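Local coordinates for cystathionine gamma-lyase (Saccharomyces cerevisiae, PDB 1N8P), which belongs to the Cys/Met metabolism family of pyridoxal-5'-phosphate-dependent enzymes and holds that cofactor in a pocket, within a four-chain assembly, at residues 152-157 against 296-301; 67-72 against 189-194; 126-131 against 158-163. One frame throughout, in Å; residues are numbered along the deposited sequence.

Interaction 1. Residues 152-157 against 296-301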
ATOM      1  N   LEU A 152      23.133  27.559   7.351  1.00 49.34           N
ATOM      2  CA  LEU A 152      21.846  28.132   7.677  1.00 45.11           C
ATOM      3  C   LEU A 152      21.763  29.638   7.481  1.00 44.91           C
ATOM      4  O   LEU A 152      21.191  30.340   8.306  1.00 45.87           O
ATOM      5  CB  LEU A 152      21.471  27.745   9.106  1.00 38.38           C
ATOM      6  CG  LEU A 152      21.386  26.227   9.328  1.00 27.56           C
ATOM      7  CD1 LEU A 152      20.792  25.913  10.684  1.00 28.37           C
ATOM      8  CD2 LEU A 152      20.535  25.621   8.253  1.00 17.99           C
ATOM      9  N   LYS A 153      22.306  30.103   6.354  1.00 46.13           N
ATOM     10  CA  LYS A 153      22.342  31.517   5.959  1.00 47.85           C
ATOM     11  C   LYS A 153      21.053  31.962   5.262  1.00 41.83           C
ATOM     12  O   LYS A 153      20.680  31.413   4.250  1.00 47.91           O
ATOM     13  CB  LYS A 153      23.535  31.745   5.018  1.00 50.47           C
ATOM     14  CG  LYS A 153      23.695  33.175   4.521  1.00 59.30           C
ATOM     15  CD  LYS A 153      24.774  33.307   3.462  1.00 60.32           C
ATOM     16  CE  LYS A 153      26.130  32.874   4.004  1.00 70.00           C
ATOM     17  NZ  LYS A 153      26.203  31.401   4.277  1.00 70.00           N
ATOM     18  N   VAL A 154      20.383  32.968   5.792  1.00 38.59           N
ATOM     19  CA  VAL A 154      19.147  33.432   5.190  1.00 37.86           C
ATOM     20  C   VAL A 154      19.411  34.434   4.079  1.00 39.15           C
ATOM     21  O   VAL A 154      20.320  35.232   4.193  1.00 51.57           O
ATOM     22  CB  VAL A 154      18.273  34.096   6.245  1.00 38.61           C
ATOM     23  CG1 VAL A 154      17.044  34.688   5.616  1.00 35.73           C
ATOM     24  CG2 VAL A 154      17.885  33.071   7.288  1.00 40.55           C
ATOM     25  N   THR A 155      18.614  34.395   3.018  1.00 30.35           N
ATOM     26  CA  THR A 155      18.746  35.296   1.885  1.00 35.13           C
ATOM     27  C   THR A 155      17.440  36.073   1.669  1.00 44.10           C
ATOM     28  O   THR A 155      16.329  35.539   1.840  1.00 36.22           O
ATOM     29  CB  THR A 155      19.085  34.542   0.559  1.00 36.94           C
ATOM     30  OG1 THR A 155      20.384  33.944   0.646  1.00 35.61           O
ATOM     31  CG2 THR A 155      19.083  35.498  -0.614  1.00 32.21           C
ATOM     32  N   ASP A 156      17.580  37.350   1.302  1.00 48.97           N
ATOM     33  CA  ASP A 156      16.416  38.204   1.060  1.00 47.57           C
ATOM     34  C   ASP A 156      15.852  38.019  -0.360  1.00 45.54           C
ATOM     35  O   ASP A 156      16.332  38.599  -1.345  1.00 35.09           O
ATOM     36  CB  ASP A 156      16.769  39.676   1.294  1.00 48.98           C
ATOM     37  CG  ASP A 156      15.534  40.547   1.501  1.00 47.56           C
ATOM     38  OD1 ASP A 156      14.581  40.460   0.700  1.00 41.20           O
ATOM     39  OD2 ASP A 156      15.523  41.324   2.471  1.00 51.14           O
ATOM     40  N   ILE A 157      14.821  37.196  -0.446  1.00 43.42           N
ATOM     41  CA  ILE A 157      14.175  36.918  -1.719  1.00 47.31           C
ATOM     42  C   ILE A 157      13.775  38.192  -2.484  1.00 47.17           C
ATOM     43  O   ILE A 157      13.799  38.212  -3.712  1.00 48.12           O
ATOM     44  CB  ILE A 157      12.942  36.019  -1.488  1.00 42.97           C
ATOM     45  CG1 ILE A 157      13.407  34.736  -0.809  1.00 46.69           C
ATOM     46  CG2 ILE A 157      12.257  35.693  -2.806  1.00 39.24           C
ATOM     47  CD1 ILE A 157      12.304  33.816  -0.372  1.00 57.67           C
ATOM     48  N   LEU A 296      12.863  37.785  10.250  1.00 44.90           N
ATOM     49  CA  LEU A 296      11.682  38.523  10.704  1.00 44.68           C
ATOM     50  C   LEU A 296      10.729  39.018   9.609  1.00 49.81           C
ATOM     51  O   LEU A 296       9.624  39.466   9.926  1.00 52.76           O
ATOM     52  CB  LEU A 296      12.111  39.718  11.543  1.00 36.55           C
ATOM     53  CG  LEU A 296      12.702  39.467  12.921  1.00 33.76           C
ATOM     54  CD1 LEU A 296      13.250  40.766  13.512  1.00 19.52           C
ATOM     55  CD2 LEU A 296      11.627  38.888  13.806  1.00 21.24           C
ATOM     56  N   LYS A 297      11.155  38.962   8.344  1.00 50.42           N
ATOM     57  CA  LYS A 297      10.315  39.399   7.230  1.00 52.16           C
ATOM     58  C   LYS A 297       9.882  38.260   6.311  1.00 54.53           C
ATOM     59  O   LYS A 297       8.911  38.399   5.558  1.00 58.60           O
ATOM     60  CB  LYS A 297      11.021  40.485   6.398  1.00 55.72           C
ATOM     61  CG  LYS A 297      12.489  40.234   6.104  1.00 57.55           C
ATOM     62  CD  LYS A 297      13.025  41.067   4.925  1.00 53.52           C
ATOM     63  CE  LYS A 297      12.873  42.563   5.112  1.00 52.74           C
ATOM     64  NZ  LYS A 297      13.548  43.333   4.000  1.00 51.20           N
ATOM     65  N   GLN A 298      10.581  37.128   6.372  1.00 50.79           N
ATOM     66  CA  GLN A 298      10.227  35.993   5.519  1.00 43.68           C
ATOM     67  C   GLN A 298       9.653  34.779   6.268  1.00 46.52           C
ATOM     68  O   GLN A 298       8.838  34.031   5.714  1.00 50.18           O
ATOM     69  CB  GLN A 298      11.440  35.581   4.683  1.00 36.56           C
ATOM     70  CG  GLN A 298      11.497  36.307   3.364  1.00 36.14           C
ATOM     71  CD  GLN A 298      12.796  36.113   2.616  1.00 43.72           C
ATOM     72  OE1 GLN A 298      12.911  36.535   1.467  1.00 48.15           O
ATOM     73  NE2 GLN A 298      13.783  35.485   3.254  1.00 35.22           N
ATOM     74  N   HIS A 299      10.069  34.611   7.523  1.00 36.92           N
ATOM     75  CA  HIS A 299       9.650  33.516   8.373  1.00 27.92           C
ATOM     76  C   HIS A 299       8.429  33.805   9.233  1.00 29.68           C
ATOM     77  O   HIS A 299       8.409  34.783   9.957  1.00 34.32           O
ATOM     78  CB  HIS A 299      10.769  33.148   9.351  1.00 29.88           C
ATOM     79  CG  HIS A 299      12.010  32.638   8.704  1.00 30.35           C
ATOM     80  ND1 HIS A 299      12.827  31.703   9.308  1.00 39.15           N
ATOM     81  CD2 HIS A 299      12.565  32.904   7.503  1.00 31.26           C
ATOM     82  CE1 HIS A 299      13.830  31.411   8.499  1.00 41.56           C
ATOM     83  NE2 HIS A 299      13.694  32.126   7.397  1.00 44.27           N
ATOM     84  N   ARG A 300       7.441  32.918   9.210  1.00 32.93           N
ATOM     85  CA  ARG A 300       6.264  33.076  10.057  1.00 35.42           C
ATOM     86  C   ARG A 300       6.663  33.124  11.543  1.00 42.75           C
ATOM     87  O   ARG A 300       7.453  32.306  12.025  1.00 41.89           O
ATOM     88  CB  ARG A 300       5.302  31.915   9.870  1.00 32.48           C
ATOM     89  CG  ARG A 300       4.120  31.961  10.828  1.00 32.06           C
ATOM     90  CD  ARG A 300       3.301  30.687  10.691  1.00 38.19           C
ATOM     91  NE  ARG A 300       2.928  30.458   9.300  1.00 28.85           N
ATOM     92  CZ  ARG A 300       1.763  30.811   8.789  1.00 24.63           C
ATOM     93  NH1 ARG A 300       0.874  31.396   9.573  1.00 32.92           N
ATOM     94  NH2 ARG A 300       1.498  30.588   7.507  1.00 24.62           N
ATOM     95  N   ASP A 301       6.101  34.092  12.263  1.00 46.52           N
ATOM     96  CA  ASP A 301       6.355  34.264  13.683  1.00 39.90           C
ATOM     97  C   ASP A 301       7.821  34.265  14.057  1.00 37.63           C
ATOM     98  O   ASP A 301       8.178  34.256  15.235  1.00 32.99           O
ATOM     99  CB  ASP A 301       5.618  33.188  14.455  1.00 38.58           C
ATOM    100  CG  ASP A 301       4.131  33.331  14.335  1.00 39.12           C
ATOM    101  OD1 ASP A 301       3.632  34.420  14.654  1.00 42.98           O
ATOM    102  OD2 ASP A 301       3.456  32.370  13.920  1.00 43.15           O
TER
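Gln298 turns CG to a chi1 of -90° and extends beyond it, which carries its carboxamide straight to the backbone of Thr155 and Ile157. Lys297 sets CG between its own N and carbonyl carbon and bends at chi3 (58°), so that NZ swings onto Asp156. The carboxamide of Gln298 bridges the chain, with one end on Thr155 and the other on Ile157. NE2 gives a hydrogen bond to Thr155 O at 2.9 Å, nearly straight at 166°, with the acceptor close to the amide plane, while OE1 takes Ile157 N at 2.8 Å on a lone pair. One glutamine thus satisfies a buried carbonyl and the N-H at the start of helix 157-167, a pairing for which its donor and acceptor ends are well suited.

Asp156 divides its carboxylate between two tasks. OD1 caps the helix by accepting from Lys159 N. OD2 offers its syn lone pair to Lys297 NZ, a salt bridge of 3.2 Å in which the two side chains cross at about a right angle. Val154 supplies the apolar side: CG1 lies 4.1 Å from Gln298 NE2, and CG2 approaches His299 NE2 obliquely. His299 ND1 is bonded to Leu303 O.

Helix 292-298 connects, along the chain, strands 278-282 and 307-312 of the five-stranded sheet; the capped start of helix 157-167 therefore probably lies where the cofactor domain meets the C-terminal domain, as in fold type I enzymes.

Interaction 2. Residues 67-72 against 189-194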
ATOM      1  N   LEU A  67      -1.120  25.844   0.112  1.00 35.89           N
ATOM      2  CA  LEU A  67      -0.345  26.124   1.316  1.00 35.91           C
ATOM      3  C   LEU A  67       0.783  27.073   0.929  1.00 34.72           C
ATOM      4  O   LEU A  67       1.259  27.878   1.740  1.00 37.71           O
ATOM      5  CB  LEU A  67       0.209  24.822   1.924  1.00 34.67           C
ATOM      6  CG  LEU A  67      -0.752  23.686   2.311  1.00 30.62           C
ATOM      7  CD1 LEU A  67       0.073  22.576   2.941  1.00 32.43           C
ATOM      8  CD2 LEU A  67      -1.826  24.154   3.277  1.00 22.26           C
ATOM      9  N   GLU A  68       1.191  27.000  -0.333  1.00 36.26           N
ATOM     10  CA  GLU A  68       2.258  27.856  -0.807  1.00 36.20           C
ATOM     11  C   GLU A  68       1.731  29.185  -1.338  1.00 44.90           C
ATOM     12  O   GLU A  68       2.456  29.905  -2.020  1.00 53.94           O
ATOM     13  CB  GLU A  68       3.042  27.157  -1.892  1.00 26.64           C
ATOM     14  CG  GLU A  68       4.462  27.650  -2.001  1.00 34.18           C
ATOM     15  CD  GLU A  68       5.215  27.494  -0.688  1.00 34.83           C
ATOM     16  OE1 GLU A  68       5.550  26.354  -0.322  1.00 31.80           O
ATOM     17  OE2 GLU A  68       5.468  28.520  -0.009  1.00 35.73           O
ATOM     18  N   ASN A  69       0.481  29.512  -1.006  1.00 48.11           N
ATOM     19  CA  ASN A  69      -0.174  30.749  -1.445  1.00 43.70           C
ATOM     20  C   ASN A  69       0.077  30.919  -2.905  1.00 41.89           C
ATOM     21  O   ASN A  69       0.487  31.981  -3.333  1.00 52.32           O
ATOM     22  CB  ASN A  69       0.389  31.969  -0.719  1.00 49.41           C
ATOM     23  CG  ASN A  69      -0.400  33.234  -1.018  1.00 50.50           C
ATOM     24  OD1 ASN A  69      -1.620  33.185  -1.132  1.00 55.75           O
ATOM     25  ND2 ASN A  69       0.287  34.367  -1.122  1.00 43.94           N
ATOM     26  N   ALA A  70      -0.164  29.869  -3.671  1.00 38.97           N
ATOM     27  CA  ALA A  70       0.097  29.907  -5.094  1.00 40.10           C
ATOM     28  C   ALA A  70      -1.042  29.399  -5.965  1.00 42.63           C
ATOM     29  O   ALA A  70      -1.893  28.621  -5.545  1.00 38.98           O
ATOM     30  CB  ALA A  70       1.368  29.111  -5.397  1.00 44.66           C
ATOM     31  N   GLN A  71      -1.031  29.840  -7.208  1.00 44.79           N
ATOM     32  CA  GLN A  71      -2.057  29.436  -8.136  1.00 55.65           C
ATOM     33  C   GLN A  71      -1.840  28.020  -8.669  1.00 54.35           C
ATOM     34  O   GLN A  71      -2.799  27.273  -8.864  1.00 56.75           O
ATOM     35  CB  GLN A  71      -2.108  30.438  -9.298  1.00 61.89           C
ATOM     36  CG  GLN A  71      -2.753  31.778  -8.944  1.00 61.99           C
ATOM     37  CD  GLN A  71      -4.232  31.647  -8.716  1.00 65.72           C
ATOM     38  OE1 GLN A  71      -4.973  31.245  -9.618  1.00 65.35           O
ATOM     39  NE2 GLN A  71      -4.678  31.971  -7.503  1.00 66.87           N
ATOM     40  N   TYR A  72      -0.579  27.649  -8.877  1.00 55.60           N
ATOM     41  CA  TYR A  72      -0.259  26.340  -9.432  1.00 52.30           C
ATOM     42  C   TYR A  72       0.710  25.431  -8.655  1.00 48.93           C
ATOM     43  O   TYR A  72       1.573  25.898  -7.917  1.00 45.22           O
ATOM     44  CB  TYR A  72       0.257  26.536 -10.867  1.00 50.74           C
ATOM     45  CG  TYR A  72      -0.649  27.432 -11.696  1.00 62.15           C
ATOM     46  CD1 TYR A  72      -0.459  28.822 -11.725  1.00 63.69           C
ATOM     47  CD2 TYR A  72      -1.724  26.898 -12.424  1.00 62.75           C
ATOM     48  CE1 TYR A  72      -1.316  29.657 -12.456  1.00 61.31           C
ATOM     49  CE2 TYR A  72      -2.585  27.723 -13.157  1.00 60.35           C
ATOM     50  CZ  TYR A  72      -2.375  29.097 -13.166  1.00 64.02           C
ATOM     51  OH  TYR A  72      -3.228  29.906 -13.881  1.00 69.31           O
ATOM     52  N   PRO A 189       7.941  31.989  -0.145  1.00 42.13           N
ATOM     53  CA  PRO A 189       8.814  32.714  -1.067  1.00 41.09           C
ATOM     54  C   PRO A 189       8.142  33.460  -2.220  1.00 37.62           C
ATOM     55  O   PRO A 189       8.679  34.466  -2.671  1.00 41.72           O
ATOM     56  CB  PRO A 189       9.795  31.632  -1.533  1.00 41.31           C
ATOM     57  CG  PRO A 189       9.907  30.769  -0.339  1.00 33.93           C
ATOM     58  CD  PRO A 189       8.485  30.643   0.121  1.00 35.50           C
ATOM     59  N   LEU A 190       6.991  33.001  -2.709  1.00 36.42           N
ATOM     60  CA  LEU A 190       6.347  33.741  -3.810  1.00 36.72           C
ATOM     61  C   LEU A 190       6.020  35.164  -3.352  1.00 37.39           C
ATOM     62  O   LEU A 190       6.263  36.124  -4.082  1.00 43.15           O
ATOM     63  CB  LEU A 190       5.069  33.055  -4.299  1.00 28.18           C
ATOM     64  CG  LEU A 190       5.285  31.648  -4.822  1.00 31.04           C
ATOM     65  CD1 LEU A 190       4.036  31.156  -5.568  1.00 28.08           C
ATOM     66  CD2 LEU A 190       6.526  31.657  -5.704  1.00 27.83           C
ATOM     67  N   ASN A 191       5.499  35.296  -2.132  1.00 37.61           N
ATOM     68  CA  ASN A 191       5.163  36.596  -1.569  1.00 31.23           C
ATOM     69  C   ASN A 191       6.396  37.441  -1.426  1.00 30.18           C
ATOM     70  O   ASN A 191       6.394  38.418  -0.695  1.00 38.90           O
ATOM     71  CB  ASN A 191       4.538  36.449  -0.194  1.00 27.64           C
ATOM     72  CG  ASN A 191       3.322  35.595  -0.214  1.00 36.02           C
ATOM     73  OD1 ASN A 191       2.842  35.216  -1.287  1.00 42.12           O
ATOM     74  ND2 ASN A 191       2.794  35.277   0.970  1.00 40.69           N
ATOM     75  N   PHE A 192       7.464  37.072  -2.106  1.00 28.65           N
ATOM     76  CA  PHE A 192       8.693  37.842  -1.999  1.00 36.17           C
ATOM     77  C   PHE A 192       9.416  37.931  -3.328  1.00 41.44           C
ATOM     78  O   PHE A 192      10.647  37.998  -3.369  1.00 39.90           O
ATOM     79  CB  PHE A 192       9.630  37.238  -0.946  1.00 29.63           C
ATOM     80  CG  PHE A 192       9.025  37.164   0.434  1.00 28.65           C
ATOM     81  CD1 PHE A 192       8.259  36.059   0.814  1.00 25.24           C
ATOM     82  CD2 PHE A 192       9.200  38.210   1.342  1.00 25.39           C
ATOM     83  CE1 PHE A 192       7.684  35.997   2.065  1.00 24.85           C
ATOM     84  CE2 PHE A 192       8.622  38.169   2.617  1.00 30.97           C
ATOM     85  CZ  PHE A 192       7.863  37.066   2.985  1.00 24.54           C
ATOM     86  N   GLY A 193       8.634  37.928  -4.408  1.00 40.82           N
ATOM     87  CA  GLY A 193       9.199  38.032  -5.736  1.00 42.27           C
ATOM     88  C   GLY A 193      10.082  36.853  -6.015  1.00 44.83           C
ATOM     89  O   GLY A 193      11.302  36.929  -5.940  1.00 49.11           O
ATOM     90  N   ALA A 194       9.437  35.741  -6.306  1.00 46.70           N
ATOM     91  CA  ALA A 194      10.101  34.490  -6.616  1.00 44.45           C
ATOM     92  C   ALA A 194       9.167  33.975  -7.680  1.00 42.79           C
ATOM     93  O   ALA A 194       7.956  34.146  -7.569  1.00 41.63           O
ATOM     94  CB  ALA A 194      10.104  33.560  -5.387  1.00 44.77           C
TER
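Asn69, the C-prime residue of the Schellman motif that ends helix 55-67, meets Asn191 side chain to side chain. Asn69 ND2 donates to Asn191 OD1 at 2.7 Å, with an N-H...O angle of 147°. The acceptor lies near the amide plane of Asn69, whereas the donor is tilted from the carbonyl plane of Asn191; the two amides are turned 81° apart and their side chains cross at about a right angle. Asparagine suits both ends, being a short polar group that can give or take a bond at a solvent-exposed position.

Next to this bond the contact turns apolar. The CB of Leu190 is directed at 67-72, and CD1 rests on Ala70 CB at 3.4 Å and also lies 4.1 Å from Glu68 O. The small methyl of Ala70 lets the backbone of its loop come close to the leucine. Deeper in, Glu68 OE2 comes 3.7 Å from Pro189 CD, the two side chains crossing at about a right angle.

The second shell explains these positions. Asn69 has positive phi, a conformation that asparagine tolerates better than most residues; Ala70 N returns to Ala65 O and Asn69 N to Ala66 O, fixing the turn from which the Asn69 amide projects. Val197 of strand 196-200 touches Glu68, Pro189 and Leu190, so the sheet underlies both segments. The buried carboxylate of Glu68 reaches across to that strand too: its OE1 is hydrogen-bonded to His199 NE2, and its OE2 has a weak bond to Asn188 ND2.

Interaction 3. Residues 126-131 against 158-163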
ATOM      1  N   ASP A 126      27.294  34.453  -1.071  1.00 63.75           N
ATOM      2  CA  ASP A 126      26.985  35.878  -0.915  1.00 66.31           C
ATOM      3  C   ASP A 126      26.326  36.332  -2.223  1.00 66.10           C
ATOM      4  O   ASP A 126      26.972  36.906  -3.100  1.00 61.66           O
ATOM      5  CB  ASP A 126      28.282  36.665  -0.663  1.00 65.49           C
ATOM      6  CG  ASP A 126      28.036  38.077  -0.131  1.00 70.00           C
ATOM      7  OD1 ASP A 126      27.289  38.236   0.858  1.00 66.28           O
ATOM      8  OD2 ASP A 126      28.613  39.036  -0.693  1.00 70.00           O
ATOM      9  N   LEU A 127      25.030  36.063  -2.338  1.00 65.80           N
ATOM     10  CA  LEU A 127      24.267  36.386  -3.535  1.00 64.42           C
ATOM     11  C   LEU A 127      24.130  37.868  -3.880  1.00 66.28           C
ATOM     12  O   LEU A 127      24.495  38.283  -4.981  1.00 64.81           O
ATOM     13  CB  LEU A 127      22.879  35.759  -3.431  1.00 59.19           C
ATOM     14  CG  LEU A 127      22.136  35.609  -4.751  1.00 59.60           C
ATOM     15  CD1 LEU A 127      22.998  34.822  -5.719  1.00 55.78           C
ATOM     16  CD2 LEU A 127      20.809  34.906  -4.522  1.00 59.72           C
ATOM     17  N   LEU A 128      23.613  38.665  -2.945  1.00 68.92           N
ATOM     18  CA  LEU A 128      23.405  40.099  -3.173  1.00 65.22           C
ATOM     19  C   LEU A 128      24.603  40.966  -3.554  1.00 64.87           C
ATOM     20  O   LEU A 128      24.429  42.130  -3.873  1.00 66.87           O
ATOM     21  CB  LEU A 128      22.716  40.721  -1.966  1.00 61.94           C
ATOM     22  CG  LEU A 128      21.286  40.230  -1.719  1.00 62.14           C
ATOM     23  CD1 LEU A 128      20.711  40.910  -0.495  1.00 58.51           C
ATOM     24  CD2 LEU A 128      20.428  40.535  -2.932  1.00 61.59           C
ATOM     25  N   ASN A 129      25.813  40.418  -3.539  1.00 68.77           N
ATOM     26  CA  ASN A 129      26.989  41.201  -3.910  1.00 67.25           C
ATOM     27  C   ASN A 129      27.668  40.754  -5.200  1.00 67.72           C
ATOM     28  O   ASN A 129      28.372  41.528  -5.835  1.00 69.23           O
ATOM     29  CB  ASN A 129      28.007  41.195  -2.773  1.00 63.84           C
ATOM     30  CG  ASN A 129      27.545  42.012  -1.591  1.00 68.56           C
ATOM     31  OD1 ASN A 129      27.387  43.228  -1.683  1.00 70.00           O
ATOM     32  ND2 ASN A 129      27.312  41.346  -0.469  1.00 70.00           N
ATOM     33  N   ASP A 130      27.453  39.511  -5.603  1.00 68.37           N
ATOM     34  CA  ASP A 130      28.085  39.021  -6.815  1.00 65.01           C
ATOM     35  C   ASP A 130      27.087  38.773  -7.920  1.00 64.33           C
ATOM     36  O   ASP A 130      27.462  38.450  -9.057  1.00 66.74           O
ATOM     37  CB  ASP A 130      28.851  37.737  -6.515  1.00 63.07           C
ATOM     38  CG  ASP A 130      29.908  37.931  -5.442  1.00 68.67           C
ATOM     39  OD1 ASP A 130      30.217  39.101  -5.097  1.00 64.83           O
ATOM     40  OD2 ASP A 130      30.436  36.912  -4.954  1.00 67.63           O
ATOM     41  N   LEU A 131      25.810  38.934  -7.593  1.00 64.10           N
ATOM     42  CA  LEU A 131      24.766  38.701  -8.576  1.00 65.86           C
ATOM     43  C   LEU A 131      24.799  39.679  -9.747  1.00 65.74           C
ATOM     44  O   LEU A 131      24.556  39.280 -10.879  1.00 66.65           O
ATOM     45  CB  LEU A 131      23.386  38.723  -7.923  1.00 63.21           C
ATOM     46  CG  LEU A 131      22.301  38.248  -8.894  1.00 67.34           C
ATOM     47  CD1 LEU A 131      22.644  36.844  -9.405  1.00 63.88           C
ATOM     48  CD2 LEU A 131      20.945  38.266  -8.199  1.00 67.63           C
ATOM     49  N   GLN A 158      13.425  39.251  -1.756  1.00 47.31           N
ATOM     50  CA  GLN A 158      13.020  40.514  -2.363  1.00 44.00           C
ATOM     51  C   GLN A 158      14.215  41.260  -2.949  1.00 51.09           C
ATOM     52  O   GLN A 158      14.197  41.637  -4.129  1.00 49.68           O
ATOM     53  CB  GLN A 158      12.333  41.395  -1.334  1.00 47.37           C
ATOM     54  CG  GLN A 158      11.608  42.529  -1.968  1.00 34.03           C
ATOM     55  CD  GLN A 158      10.669  42.035  -2.997  1.00 31.26           C
ATOM     56  OE1 GLN A 158       9.530  41.697  -2.700  1.00 38.49           O
ATOM     57  NE2 GLN A 158      11.137  41.962  -4.222  1.00 27.54           N
ATOM     58  N   LYS A 159      15.249  41.479  -2.135  1.00 46.55           N
ATOM     59  CA  LYS A 159      16.455  42.136  -2.630  1.00 46.99           C
ATOM     60  C   LYS A 159      16.930  41.447  -3.927  1.00 51.43           C
ATOM     61  O   LYS A 159      17.274  42.116  -4.901  1.00 60.67           O
ATOM     62  CB  LYS A 159      17.574  42.104  -1.573  1.00 42.68           C
ATOM     63  CG  LYS A 159      17.528  43.281  -0.576  1.00 40.51           C
ATOM     64  CD  LYS A 159      18.648  43.197   0.439  1.00 39.51           C
ATOM     65  CE  LYS A 159      18.858  44.507   1.214  1.00 46.35           C
ATOM     66  NZ  LYS A 159      17.721  44.985   2.067  1.00 42.76           N
ATOM     67  N   VAL A 160      16.927  40.116  -3.958  1.00 47.60           N
ATOM     68  CA  VAL A 160      17.367  39.411  -5.145  1.00 44.80           C
ATOM     69  C   VAL A 160      16.370  39.527  -6.289  1.00 46.61           C
ATOM     70  O   VAL A 160      16.781  39.657  -7.436  1.00 54.44           O
ATOM     71  CB  VAL A 160      17.659  37.903  -4.857  1.00 47.41           C
ATOM     72  CG1 VAL A 160      17.920  37.149  -6.152  1.00 39.48           C
ATOM     73  CG2 VAL A 160      18.880  37.777  -3.969  1.00 47.51           C
ATOM     74  N   ALA A 161      15.072  39.475  -6.019  1.00 42.49           N
ATOM     75  CA  ALA A 161      14.112  39.598  -7.122  1.00 42.90           C
ATOM     76  C   ALA A 161      14.314  40.962  -7.785  1.00 48.84           C
ATOM     77  O   ALA A 161      14.339  41.083  -9.012  1.00 45.11           O
ATOM     78  CB  ALA A 161      12.698  39.492  -6.609  1.00 39.28           C
ATOM     79  N   ASP A 162      14.458  41.983  -6.941  1.00 49.37           N
ATOM     80  CA  ASP A 162      14.673  43.351  -7.369  1.00 42.50           C
ATOM     81  C   ASP A 162      15.958  43.456  -8.152  1.00 43.83           C
ATOM     82  O   ASP A 162      15.956  43.916  -9.281  1.00 48.62           O
ATOM     83  CB  ASP A 162      14.763  44.268  -6.152  1.00 42.97           C
ATOM     84  CG  ASP A 162      13.420  44.571  -5.549  1.00 37.80           C
ATOM     85  OD1 ASP A 162      12.402  44.125  -6.148  1.00 30.78           O
ATOM     86  OD2 ASP A 162      13.399  45.257  -4.491  1.00 28.83           O
ATOM     87  N   LEU A 163      17.057  43.037  -7.531  1.00 46.21           N
ATOM     88  CA  LEU A 163      18.379  43.071  -8.153  1.00 48.52           C
ATOM     89  C   LEU A 163      18.341  42.483  -9.558  1.00 50.19           C
ATOM     90  O   LEU A 163      19.134  42.853 -10.407  1.00 52.85           O
ATOM     91  CB  LEU A 163      19.366  42.279  -7.304  1.00 49.26           C
ATOM     92  CG  LEU A 163      20.858  42.566  -7.426  1.00 55.59           C
ATOM     93  CD1 LEU A 163      21.140  43.973  -6.934  1.00 57.71           C
ATOM     94  CD2 LEU A 163      21.640  41.569  -6.586  1.00 55.56           C
TER
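Val160 is the bump at the centre of this contact, and Leu127, Leu128 and Leu131 line the hollow that receives it. Its two methyls part to reach different walls. CG2 lies 3.5 Å from Leu127 CD2 and also presses on CD2 of Leu128, while CG1 turns to Leu131 CD2 at 3.8 Å. A beta-branched residue suits this place because two short arms leave from one CB. With CG1 anti to the backbone N (chi1 172°) and CG2 beside it, both reach leucine branches.

A second bump comes from Leu163, one turn further along its helix. The CD2 methyl enters the notch between Leu128 and Leu131, 3.6 Å from Leu131 CB and 4.0 Å from Leu128 CD2. Leu131 and Leu163 slide past each other in opposite directions, with Leu163 CD2 against both CB and CD2 of Leu131. On the more exposed side of the contact Leu128 lies across the alkyl part of Lys159: CD2 is 3.5 Å from Lys159 CB, and CD1 also touches that CB and reaches Lys159 CD. The lysine fits here because its methylenes cover the leucine while the end of the chain leads away from helix 127-134.

The side-chain contacts across the interface are all between carbon atoms. The short axes approach to 10.1 Å, with 10° between their N-to-C directions, nearly parallel. Beneath them, Leu127 and Val160 both rest on Ile144 of strand 139-144, and Val160 also meets Val142 and Leu175. The helices therefore lie side by side on one face of the sheet, following strands 122-124 and 139-144 in successive beta-alpha-beta crossovers, the layered alpha/beta architecture of the cofactor domain in fold type I enzymes.

How the interactions relate
From the N terminus, the end of helix 55-67 is the first partner: interaction 2 closes a loop of 116 residues by joining it to the loop before strand 196-200. Interaction 3 lies wholly within that loop, with just 26 residues between its segments, and pairs two neighbouring helices packed on the seven-stranded sheet. Interaction 1 starts between the two halves of interaction 3 and ends far beyond interaction 2, so it crosses both and ties the large sheet's layer to helix 292-298. Helix 157-167 is common ground: its first residue, Ile157, serves interaction 1, its next turn interaction 3, and both Ile157 and Ala161 touch segment 189-194 of interaction 2.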